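Side-chain contacts in methyl transferase from Methanosarcina acetivorans (PDB 6MRO), which is probably an S-adenosylmethionine-dependent methyltransferase, and in this crystal holds S-adenosyl-L-homocysteine together with calcium ions: residues A[29-34]-A[48-53]; A[72-75]-A[80-83]; A[89-94]-A[125-130]. The protein carries 1 engineered substitution. One frame throughout, in Å; residues are numbered along the deposited sequence.

Contact 1 (A[29-34]-A[48-53]); sequences GEIRPG and IMLAKN
With chi1 at -71°, Ile31 sets its CG2 branch anti to the backbone N, while its CG1 arm runs out extended to CD1; Leu50, with chi1 at -76°, turns CG away from its own carbonyl carbon and sends CD2 to meet both ends. Leu50 CD2 lies 3.6 Å from Ile31 CG2 and 3.9 Å from Ile31 CD1, so one methyl rests against the two methyls of the isoleucine, and the side chains cross at about a right angle. Leu50 is modelled in two conformers, and these distances hold for one of them.

Beside this apolar touch the link is polar and indirect. A water donates to Ile31 O (3.0 Å) and to Asn53 O (2.8 Å), tying the two backbones where no direct hydrogen bond joins them. The Asn53 side chain folds back on the preceding helix, ND2 donating to Met49 O at 2.8 Å with an N-H...O angle of 160°, the acceptor lying in the amide plane. Ile102 and Ile104 of strand 100-106 extend the apolar surroundings. The contact thus packs the loop that leads into strand 35-39 against helix 45-51, the helix that follows this strand, in the first strand-helix unit of a Rossmann-like fold.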
ATOM      1  N   GLY A  29       9.621   0.666 -15.271  1.00 24.21           N
ATOM      2  CA  GLY A  29      10.927   0.323 -14.742  1.00 24.42           C
ATOM      3  C   GLY A  29      11.193   0.833 -13.344  1.00 23.40           C
ATOM      4  O   GLY A  29      12.333   0.732 -12.869  1.00 24.40           O
ATOM      5  N   GLU A  30      10.184   1.389 -12.669  1.00 22.32           N
ATOM      6  CA  GLU A  30      10.410   1.973 -11.350  1.00 21.63           C
ATOM      7  C   GLU A  30      10.441   0.922 -10.254  1.00 22.24           C
ATOM      8  O   GLU A  30      11.125   1.103  -9.234  1.00 22.21           O
ATOM      9  CB  GLU A  30       9.318   2.991 -11.043  1.00 21.05           C
ATOM     10  CG  GLU A  30       9.547   4.319 -11.737  1.00 22.15           C
ATOM     11  CD  GLU A  30       8.340   5.232 -11.613  1.00 29.86           C
ATOM     12  OE1 GLU A  30       8.286   5.943 -10.594  1.00 28.83           O
ATOM     13  OE2 GLU A  30       7.464   5.248 -12.523  1.00 28.03           O
ATOM     14  N   ILE A  31       9.686  -0.157 -10.422  1.00 22.82           N
ATOM     15  CA  ILE A  31       9.729  -1.288  -9.504  1.00 22.18           C
ATOM     16  C   ILE A  31      10.609  -2.338 -10.163  1.00 26.08           C
ATOM     17  O   ILE A  31      10.276  -2.877 -11.227  1.00 23.96           O
ATOM     18  CB  ILE A  31       8.329  -1.819  -9.176  1.00 23.09           C
ATOM     19  CG1 ILE A  31       7.584  -0.812  -8.292  1.00 24.67           C
ATOM     20  CG2 ILE A  31       8.432  -3.168  -8.466  1.00 21.98           C
ATOM     21  CD1 ILE A  31       6.178  -1.235  -7.892  1.00 29.27           C
ATOM     22  N   ARG A  32      11.771  -2.575  -9.564  1.00 23.89           N
ATOM     23  CA  ARG A  32      12.775  -3.500 -10.048  1.00 23.03           C
ATOM     24  C   ARG A  32      12.886  -4.664  -9.082  1.00 21.42           C
ATOM     25  O   ARG A  32      12.534  -4.525  -7.909  1.00 23.91           O
ATOM     26  CB  ARG A  32      14.141  -2.806 -10.174  1.00 27.33           C
ATOM     27  CG  ARG A  32      14.140  -1.596 -11.082  1.00 32.68           C
ATOM     28  CD  ARG A  32      15.543  -1.008 -11.187  1.00 39.30           C
ATOM     29  NE  ARG A  32      15.984  -0.409  -9.929  1.00 46.52           N
ATOM     30  CZ  ARG A  32      15.446   0.689  -9.398  1.00 49.94           C
ATOM     31  NH1 ARG A  32      15.911   1.164  -8.251  1.00 50.66           N
ATOM     32  NH2 ARG A  32      14.442   1.312 -10.009  1.00 48.90           N
ATOM     33  N   PRO A  33      13.347  -5.829  -9.534  1.00 22.18           N
ATOM     34  CA  PRO A  33      13.392  -6.998  -8.641  1.00 22.00           C
ATOM     35  C   PRO A  33      14.140  -6.710  -7.347  1.00 22.87           C
ATOM     36  O   PRO A  33      15.241  -6.145  -7.349  1.00 25.61           O
ATOM     37  CB  PRO A  33      14.110  -8.055  -9.485  1.00 25.59           C
ATOM     38  CG  PRO A  33      13.750  -7.684 -10.901  1.00 27.22           C
ATOM     39  CD  PRO A  33      13.766  -6.176 -10.905  1.00 27.12           C
ATOM     40  N   GLY A  34      13.507  -7.080  -6.240  1.00 22.46           N
ATOM     41  CA  GLY A  34      14.110  -6.995  -4.921  1.00 21.24           C
ATOM     42  C   GLY A  34      13.115  -7.532  -3.913  1.00 21.68           C
ATOM     43  O   GLY A  34      12.110  -8.148  -4.285  1.00 20.52           O
ATOM     44  N   ILE A  48       0.713 -10.227  -5.444  1.00 17.21           N
ATOM     45  CA  ILE A  48       0.920 -11.292  -6.416  1.00 21.43           C
ATOM     46  C   ILE A  48       1.527 -10.727  -7.692  1.00 21.50           C
ATOM     47  O   ILE A  48       2.407 -11.338  -8.307  1.00 21.21           O
ATOM     48  CB  ILE A  48      -0.411 -12.027  -6.676  1.00 21.46           C
ATOM     49  CG1 ILE A  48      -0.802 -12.843  -5.433  1.00 22.84           C
ATOM     50  CG2 ILE A  48      -0.296 -12.929  -7.895  1.00 21.82           C
ATOM     51  CD1 ILE A  48      -2.224 -13.392  -5.461  1.00 19.49           C
ATOM     52  N   MET A  49       1.088  -9.542  -8.099  1.00 19.55           N
ATOM     53  CA  MET A  49       1.653  -8.931  -9.295  0.50 21.85           C
ATOM     54  C   MET A  49       3.155  -8.703  -9.134  1.00 19.48           C
ATOM     55  O   MET A  49       3.945  -9.005 -10.043  1.00 21.09           O
ATOM     56  CB  MET A  49       0.916  -7.625  -9.593  0.50 22.37           C
ATOM     57  CG  MET A  49       1.299  -7.011 -10.909  0.50 25.10           C
ATOM     58  SD  MET A  49       2.660  -5.876 -10.641  0.50 26.67           S
ATOM     59  CE  MET A  49       1.849  -4.576  -9.711  0.50 23.23           C
ATOM     60  N   LEU A  50       3.570  -8.170  -7.989  1.00 20.22           N
ATOM     61  CA  LEU A  50       4.997  -7.951  -7.749  0.80 19.70           C
ATOM     62  C   LEU A  50       5.757  -9.267  -7.774  1.00 20.97           C
ATOM     63  O   LEU A  50       6.866  -9.350  -8.313  1.00 19.14           O
ATOM     64  CB  LEU A  50       5.203  -7.256  -6.404  0.80 19.96           C
ATOM     65  CG  LEU A  50       4.873  -5.760  -6.384  0.80 23.10           C
ATOM     66  CD1 LEU A  50       5.296  -5.119  -5.065  0.80 25.98           C
ATOM     67  CD2 LEU A  50       5.544  -5.084  -7.547  0.80 24.05           C
ATOM     68  N   ALA A  51       5.160 -10.313  -7.188  1.00 18.56           N
ATOM     69  CA  ALA A  51       5.776 -11.633  -7.177  1.00 19.47           C
ATOM     70  C   ALA A  51       5.923 -12.192  -8.584  1.00 24.81           C
ATOM     71  O   ALA A  51       6.928 -12.839  -8.897  1.00 24.49           O
ATOM     72  CB  ALA A  51       4.952 -12.578  -6.292  1.00 22.70           C
ATOM     73  N   LYS A  52       4.936 -11.958  -9.458  0.50 24.16           N
ATOM     74  CA  LYS A  52       5.037 -12.428 -10.837  0.50 24.11           C
ATOM     75  C   LYS A  52       5.980 -11.579 -11.679  0.50 25.20           C
ATOM     76  O   LYS A  52       6.220 -11.917 -12.842  0.50 26.77           O
ATOM     77  CB  LYS A  52       3.652 -12.465 -11.503  0.50 23.50           C
ATOM     78  CG  LYS A  52       2.887 -13.770 -11.295  0.50 25.92           C
ATOM     79  CD  LYS A  52       1.737 -13.912 -12.289  0.50 28.46           C
ATOM     80  CE  LYS A  52       0.666 -14.870 -11.772  0.50 29.74           C
ATOM     81  NZ  LYS A  52       1.016 -16.312 -11.969  0.50 33.82           N
ATOM     82  N   ASN A  53       6.512 -10.492 -11.130  1.00 23.78           N
ATOM     83  CA  ASN A  53       7.470  -9.646 -11.824  1.00 21.79           C
ATOM     84  C   ASN A  53       8.812  -9.574 -11.101  1.00 27.22           C
ATOM     85  O   ASN A  53       9.472  -8.532 -11.081  1.00 31.87           O
ATOM     86  CB  ASN A  53       6.881  -8.258 -12.042  1.00 25.35           C
ATOM     87  CG  ASN A  53       5.830  -8.271 -13.128  1.00 23.83           C
ATOM     88  OD1 ASN A  53       6.156  -8.265 -14.306  1.00 25.07           O
ATOM     89  ND2 ASN A  53       4.571  -8.363 -12.736  1.00 27.00           N
TER
HETATM   90  O   HOH W   1      10.297  -5.894 -11.358  1.00 36.78           O

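Contact 2 (A[72-75]-A[80-83]); sequences AKAI and KVNF
Ala74 sits in regular helix (phi/psi -60°/-41°), whereas Val81 and Phe83, which it meets, belong to extended chain that passes into strand 82-85; the two segments run in roughly opposite directions. The backbones come closest where the CA atoms of Ala74 and Lys80 lie 6.4 Å apart, near the turn that joins helix to strand. No hydrogen bond crosses between the segments, and the contact is made by side chains alone.

Being two residues apart on extended chain, Val81 and Phe83 present their side chains on the same side, and the CB of Ala74 points at them. It approaches the Phe83 ring at its edge, close to the ring plane, with CB 4.1 Å from CE2. The same CB is 4.4 Å from Val81 CG2, a looser touch. Val81 divides its branches: CG2 serves the alanine, while CG1, anti to the backbone N at chi1 179°, stands 3.5 Å above the Phe83 ring plane and over its centre, the geometry of a CH-pi contact. The ring is therefore approached at the rim by the helix and over one face by Val81, two residues before it in the chain. Ile67 and Ala70 of helix 64-76 and Ala47 of helix 45-51 add to its surroundings. This is the helix-to-strand side of a beta-alpha-beta crossover, in which helix 64-76 connects the adjacent parallel strands 56-61 and 82-85.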
ATOM      1  N   ALA A  72      -4.749 -18.264  -0.667  1.00 29.76           N
ATOM      2  CA  ALA A  72      -5.391 -19.182  -1.608  1.00 31.27           C
ATOM      3  C   ALA A  72      -5.235 -18.707  -3.049  1.00 27.24           C
ATOM      4  O   ALA A  72      -5.073 -19.519  -3.969  1.00 29.97           O
ATOM      5  CB  ALA A  72      -6.870 -19.337  -1.254  1.00 34.03           C
ATOM      6  N   LYS A  73      -5.296 -17.394  -3.262  1.00 25.37           N
ATOM      7  CA  LYS A  73      -5.109 -16.832  -4.594  1.00 26.47           C
ATOM      8  C   LYS A  73      -3.704 -17.116  -5.111  1.00 28.44           C
ATOM      9  O   LYS A  73      -3.523 -17.546  -6.259  1.00 28.40           O
ATOM     10  CB  LYS A  73      -5.371 -15.323  -4.536  1.00 29.13           C
ATOM     11  CG  LYS A  73      -5.839 -14.660  -5.803  1.00 32.17           C
ATOM     12  CD  LYS A  73      -6.039 -13.146  -5.555  1.00 31.17           C
ATOM     13  CE  LYS A  73      -7.372 -12.861  -4.853  1.00 28.97           C
ATOM     14  NZ  LYS A  73      -7.702 -11.406  -4.832  1.00 26.82           N
ATOM     15  N   ALA A  74      -2.692 -16.862  -4.274  1.00 26.31           N
ATOM     16  CA  ALA A  74      -1.314 -17.154  -4.649  1.00 29.86           C
ATOM     17  C   ALA A  74      -1.127 -18.636  -4.956  1.00 30.87           C
ATOM     18  O   ALA A  74      -0.440 -18.996  -5.919  1.00 33.60           O
ATOM     19  CB  ALA A  74      -0.364 -16.712  -3.533  1.00 29.63           C
ATOM     20  N   ILE A  75      -1.739 -19.510  -4.156  1.00 28.61           N
ATOM     21  CA  ILE A  75      -1.645 -20.946  -4.412  1.00 32.79           C
ATOM     22  C   ILE A  75      -2.305 -21.283  -5.745  1.00 38.01           C
ATOM     23  O   ILE A  75      -1.740 -22.006  -6.576  1.00 41.63           O
ATOM     24  CB  ILE A  75      -2.273 -21.732  -3.248  1.00 37.55           C
ATOM     25  CG1 ILE A  75      -1.361 -21.666  -2.018  1.00 40.08           C
ATOM     26  CG2 ILE A  75      -2.546 -23.183  -3.651  1.00 38.36           C
ATOM     27  CD1 ILE A  75      -2.094 -21.845  -0.707  1.00 41.63           C
ATOM     28  N   LYS A  80       4.641 -17.676  -5.277  1.00 31.25           N
ATOM     29  CA  LYS A  80       5.050 -17.722  -3.921  1.00 32.19           C
ATOM     30  C   LYS A  80       5.045 -16.341  -3.331  1.00 34.24           C
ATOM     31  O   LYS A  80       5.664 -15.475  -3.853  1.00 38.28           O
ATOM     32  CB  LYS A  80       6.476 -18.234  -3.809  1.00 35.86           C
ATOM     33  CG  LYS A  80       6.716 -19.627  -4.331  1.00 45.05           C
ATOM     34  CD  LYS A  80       5.962 -20.702  -3.554  1.00 50.19           C
ATOM     35  CE  LYS A  80       6.233 -22.121  -4.002  1.00 53.99           C
ATOM     36  NZ  LYS A  80       5.422 -23.066  -3.186  1.00 54.81           N
ATOM     37  N   VAL A  81       4.305 -16.147  -2.258  1.00 27.38           N
ATOM     38  CA  VAL A  81       4.254 -14.901  -1.550  1.00 26.78           C
ATOM     39  C   VAL A  81       4.175 -15.222  -0.081  1.00 25.59           C
ATOM     40  O   VAL A  81       3.544 -16.173   0.266  1.00 26.42           O
ATOM     41  CB  VAL A  81       3.029 -14.041  -1.875  1.00 28.38           C
ATOM     42  CG1 VAL A  81       3.058 -12.767  -1.063  1.00 25.93           C
ATOM     43  CG2 VAL A  81       2.920 -13.719  -3.327  1.00 31.64           C
ATOM     44  N   ASN A  82       4.815 -14.419   0.761  1.00 21.34           N
ATOM     45  CA  ASN A  82       4.802 -14.554   2.221  1.00 22.64           C
ATOM     46  C   ASN A  82       3.700 -13.651   2.780  1.00 21.12           C
ATOM     47  O   ASN A  82       3.919 -12.476   3.075  1.00 24.04           O
ATOM     48  CB  ASN A  82       6.184 -14.206   2.771  1.00 23.16           C
ATOM     49  CG  ASN A  82       6.281 -14.307   4.281  1.00 25.96           C
ATOM     50  OD1 ASN A  82       5.741 -15.217   4.900  1.00 29.50           O
ATOM     51  ND2 ASN A  82       6.999 -13.362   4.879  1.00 28.66           N
ATOM     52  N   PHE A  83       2.489 -14.198   2.919  1.00 23.07           N
ATOM     53  CA  PHE A  83       1.347 -13.446   3.439  1.00 21.24           C
ATOM     54  C   PHE A  83       1.230 -13.675   4.940  1.00 24.12           C
ATOM     55  O   PHE A  83       1.196 -14.827   5.398  1.00 25.42           O
ATOM     56  CB  PHE A  83       0.046 -13.874   2.751  1.00 23.14           C
ATOM     57  CG  PHE A  83      -0.164 -13.261   1.393  1.00 22.99           C
ATOM     58  CD1 PHE A  83      -0.278 -11.888   1.242  1.00 22.65           C
ATOM     59  CD2 PHE A  83      -0.261 -14.067   0.265  1.00 23.57           C
ATOM     60  CE1 PHE A  83      -0.477 -11.327  -0.011  1.00 21.06           C
ATOM     61  CE2 PHE A  83      -0.464 -13.520  -0.979  1.00 20.25           C
ATOM     62  CZ  PHE A  83      -0.570 -12.143  -1.121  1.00 21.01           C
TER

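Contact 3 (A[89-94]-A[125-130])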
ATOM      1  N   LEU A  89       1.669  -0.998  12.422  1.00 29.55           N
ATOM      2  CA  LEU A  89       2.119  -0.176  13.536  1.00 31.62           C
ATOM      3  C   LEU A  89       2.915  -0.966  14.567  1.00 33.52           C
ATOM      4  O   LEU A  89       3.397  -0.370  15.540  1.00 36.03           O
ATOM      5  CB  LEU A  89       0.921   0.497  14.208  1.00 32.41           C
ATOM      6  CG  LEU A  89       0.032   1.366  13.315  1.00 34.24           C
ATOM      7  CD1 LEU A  89      -1.100   1.985  14.126  1.00 35.53           C
ATOM      8  CD2 LEU A  89       0.847   2.448  12.620  1.00 30.94           C
ATOM      9  N   GLU A  90       3.062  -2.282  14.375  1.00 30.47           N
ATOM     10  CA  GLU A  90       3.840  -3.137  15.265  1.00 33.83           C
ATOM     11  C   GLU A  90       4.835  -4.007  14.501  1.00 32.78           C
ATOM     12  O   GLU A  90       5.349  -4.981  15.063  1.00 36.64           O
ATOM     13  CB  GLU A  90       2.918  -4.037  16.093  1.00 42.21           C
ATOM     14  CG  GLU A  90       2.036  -3.312  17.085  1.00 49.11           C
ATOM     15  CD  GLU A  90       0.863  -4.164  17.520  1.00 54.91           C
ATOM     16  OE1 GLU A  90       0.806  -5.346  17.114  1.00 56.11           O
ATOM     17  OE2 GLU A  90      -0.002  -3.655  18.267  1.00 57.64           O
ATOM     18  N   MET A  91       5.116  -3.699  13.236  1.00 31.61           N
ATOM     19  CA  MET A  91       5.885  -4.655  12.450  1.00 34.72           C
ATOM     20  C   MET A  91       7.375  -4.621  12.749  1.00 31.55           C
ATOM     21  O   MET A  91       8.124  -5.387  12.137  1.00 34.77           O
ATOM     22  CB  MET A  91       5.645  -4.449  10.950  1.00 35.08           C
ATOM     23  CG  MET A  91       6.087  -3.124  10.381  1.00 35.48           C
ATOM     24  SD  MET A  91       5.683  -3.101   8.636  1.00 28.33           S
ATOM     25  CE  MET A  91       6.061  -1.396   8.230  1.00 28.90           C
ATOM     26  N   ASP A  92       7.778  -3.858  13.736  1.00 31.08           N
ATOM     27  CA  ASP A  92       9.162  -3.909  14.164  1.00 32.23           C
ATOM     28  C   ASP A  92       9.392  -5.238  14.889  1.00 39.31           C
ATOM     29  O   ASP A  92      10.500  -5.645  15.065  1.00 42.97           O
ATOM     30  CB  ASP A  92       9.499  -2.741  15.037  1.00 34.42           C
ATOM     31  CG  ASP A  92       8.602  -2.592  16.195  1.00 44.37           C
ATOM     32  OD1 ASP A  92       7.409  -2.831  16.140  1.00 45.67           O
ATOM     33  OD2 ASP A  92       9.093  -2.151  17.208  1.00 50.78           O
ATOM     34  N   GLN A  93       8.328  -5.889  15.324  1.00 37.27           N
ATOM     35  CA  GLN A  93       8.450  -7.177  15.959  1.00 39.40           C
ATOM     36  C   GLN A  93       8.345  -8.289  14.953  1.00 37.19           C
ATOM     37  O   GLN A  93       8.480  -9.414  15.300  1.00 37.00           O
ATOM     38  CB  GLN A  93       7.406  -7.375  17.015  1.00 43.72           C
ATOM     39  CG  GLN A  93       7.567  -6.508  18.222  1.00 45.98           C
ATOM     40  CD  GLN A  93       7.780  -7.316  19.494  1.00 46.60           C
ATOM     41  OE1 GLN A  93       6.845  -7.729  20.143  1.00 44.57           O
ATOM     42  NE2 GLN A  93       9.001  -7.530  19.836  1.00 46.14           N
ATOM     43  N   LEU A  94       8.085  -7.946  13.695  1.00 37.42           N
ATOM     44  CA  LEU A  94       8.007  -8.898  12.633  1.00 35.31           C
ATOM     45  C   LEU A  94       9.174  -8.830  11.682  1.00 34.17           C
ATOM     46  O   LEU A  94       9.545  -9.807  11.144  1.00 34.10           O
ATOM     47  CB  LEU A  94       6.729  -8.713  11.820  1.00 33.36           C
ATOM     48  CG  LEU A  94       5.433  -8.868  12.557  1.00 34.91           C
ATOM     49  CD1 LEU A  94       4.313  -8.287  11.773  1.00 34.15           C
ATOM     50  CD2 LEU A  94       5.196 -10.340  12.746  1.00 37.10           C
ATOM     51  N   HIS A 125       9.588   3.659   7.484  1.00 23.14           N
ATOM     52  CA  HIS A 125      10.963   4.109   7.297  1.00 26.89           C
ATOM     53  C   HIS A 125      11.952   3.079   7.830  1.00 25.44           C
ATOM     54  O   HIS A 125      12.967   2.798   7.189  1.00 26.79           O
ATOM     55  CB  HIS A 125      11.168   5.468   7.989  1.00 28.54           C
ATOM     56  CG  HIS A 125      12.588   5.949   8.004  1.00 35.11           C
ATOM     57  ND1 HIS A 125      13.103   6.788   7.038  1.00 35.02           N
ATOM     58  CD2 HIS A 125      13.591   5.740   8.889  1.00 35.18           C
ATOM     59  CE1 HIS A 125      14.369   7.054   7.312  1.00 35.21           C
ATOM     60  NE2 HIS A 125      14.689   6.436   8.435  1.00 39.64           N
ATOM     61  N   LYS A 126      11.639   2.467   8.976  1.00 28.33           N
ATOM     62  CA  LYS A 126      12.580   1.561   9.631  1.00 26.56           C
ATOM     63  C   LYS A 126      12.815   0.291   8.815  1.00 25.52           C
ATOM     64  O   LYS A 126      13.959  -0.149   8.676  1.00 26.24           O
ATOM     65  CB  LYS A 126      12.069   1.220  11.033  1.00 29.97           C
ATOM     66  CG  LYS A 126      12.980   0.311  11.845  1.00 38.84           C
ATOM     67  CD  LYS A 126      12.328  -0.067  13.172  1.00 43.28           C
ATOM     68  CE  LYS A 126      13.186  -1.065  13.944  1.00 48.54           C
ATOM     69  NZ  LYS A 126      14.549  -0.522  14.210  1.00 50.98           N
ATOM     70  N   VAL A 127      11.755  -0.317   8.261  1.00 24.01           N
ATOM     71  CA  VAL A 127      11.924  -1.593   7.557  1.00 28.09           C
ATOM     72  C   VAL A 127      12.453  -1.453   6.138  1.00 26.93           C
ATOM     73  O   VAL A 127      12.881  -2.457   5.551  1.00 24.49           O
ATOM     74  CB  VAL A 127      10.613  -2.404   7.508  1.00 24.47           C
ATOM     75  CG1 VAL A 127      10.165  -2.721   8.930  1.00 24.47           C
ATOM     76  CG2 VAL A 127       9.546  -1.668   6.705  1.00 27.40           C
ATOM     77  N   LEU A 128      12.468  -0.241   5.579  1.00 22.47           N
ATOM     78  CA  LEU A 128      13.012  -0.025   4.245  1.00 25.26           C
ATOM     79  C   LEU A 128      14.538  -0.051   4.259  1.00 28.17           C
ATOM     80  O   LEU A 128      15.170   0.419   5.208  1.00 25.16           O
ATOM     81  CB  LEU A 128      12.533   1.321   3.699  1.00 28.73           C
ATOM     82  CG  LEU A 128      11.271   1.223   2.853  1.00 26.28           C
ATOM     83  CD1 LEU A 128      10.667   2.623   2.688  1.00 26.25           C
ATOM     84  CD2 LEU A 128      11.572   0.589   1.492  1.00 25.04           C
ATOM     85  N   LYS A 129      15.125  -0.604   3.202  1.00 25.88           N
ATOM     86  CA  LYS A 129      16.567  -0.541   3.029  1.00 28.31           C
ATOM     87  C   LYS A 129      17.008   0.880   2.719  1.00 29.91           C
ATOM     88  O   LYS A 129      16.232   1.720   2.256  1.00 26.82           O
ATOM     89  CB  LYS A 129      17.023  -1.440   1.881  1.00 29.64           C
ATOM     90  CG  LYS A 129      17.168  -2.904   2.226  1.00 39.38           C
ATOM     91  CD  LYS A 129      17.764  -3.663   1.048  1.00 46.61           C
ATOM     92  CE  LYS A 129      17.659  -5.167   1.244  1.00 49.53           C
ATOM     93  NZ  LYS A 129      18.173  -5.925   0.064  1.00 53.06           N
ATOM     94  N   GLU A 130      18.303   1.071   2.819  0.70 33.92           N
ATOM     95  CA  GLU A 130      18.939   2.289   2.459  0.70 35.27           C
ATOM     96  C   GLU A 130      18.759   2.353   0.966  0.70 33.36           C
ATOM     97  O   GLU A 130      19.053   1.429   0.299  0.70 34.36           O
ATOM     98  CB  GLU A 130      20.405   2.117   2.826  0.70 38.33           C
ATOM     99  CG  GLU A 130      20.898   0.698   2.570  0.70 43.52           C
ATOM    100  CD  GLU A 130      21.071  -0.165   3.820  0.70 45.51           C
ATOM    101  OE1 GLU A 130      20.113  -0.566   4.438  0.70 47.83           O
ATOM    102  OE2 GLU A 130      22.224  -0.468   4.190  0.70 43.35           O
TER
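Met91 reaches with its terminal methyl to the CG2 branch of Val127, CE to CG2 3.8 Å, and the two side chains cross at about a right angle. Its first torsion (chi1 63°) puts CG between the backbone N and the carbonyl carbon; beyond CG the chain is fully extended, which carries CE out to the valine although the CB bond does not aim there. Val127, by contrast, points its CB toward the 89-94 segment, and the residue is also packed against Phe95 and Phe100.

One residue after Met91 and one before Val127, Asp92 and Lys126 make a second touch through their aliphatic carbons, with Asp92 CB 4.2 Å from Lys126 CE. The lysine is extended as far as CE and then bends (chi4 58°). Its charge does not pair with the aspartate: Asp92 OD2 and Lys126 NZ are 6.4 Å apart, so any attraction between them acts at a distance. The carboxylate has a firmer partner in His123, a residue of helix 114-127, whose NE2 is hydrogen-bonded to Asp92 OD1.

The backbones stay further apart, the nearest CA atoms being those of Asp92 and Val127 at 7.5 Å. Within 89-94 the chain bonds as 3-10 helix, Gln93 N to Glu90 O at 3.1 Å. Val127 has backbone hydrogen bonds with Glu99 and with Phe100, at the start of strand 100-106. Met91 lies close to the ligand site, its side chain about 4 Å from that of Val88, which binds S-adenosyl-L-homocysteine. The arrangement packs the 3-10 segment next to the ligand-binding residues Asn87 and Val88 against the C-terminal end of helix 114-127, in the Rossmann-like fold of a probable S-adenosylmethionine-dependent methyltransferase.

Contacts 1 and 2 follow each other along the chain and meet directly through helix 45-51: Ile48 CD1 lies 3.7 Å from Ala74 N, and Ala51 CB is 3.8 Å from Val81 CG2. Their centres are about 15 Å apart. Contact 3 stands away from both, about 20 Å from contact 1 and 21 Å from contact 2 between centres, with nearest atoms about 7 and 8 Å apart. None of Leu50, Phe83 and Met91 touches the bound S-adenosyl-L-homocysteine: Leu50 is about 11 Å from it, Phe83 about 9 Å and Met91 about 8 Å. Contact 3 has the shortest of these distances, and its Met91 lies next to the ligand-binding Val88.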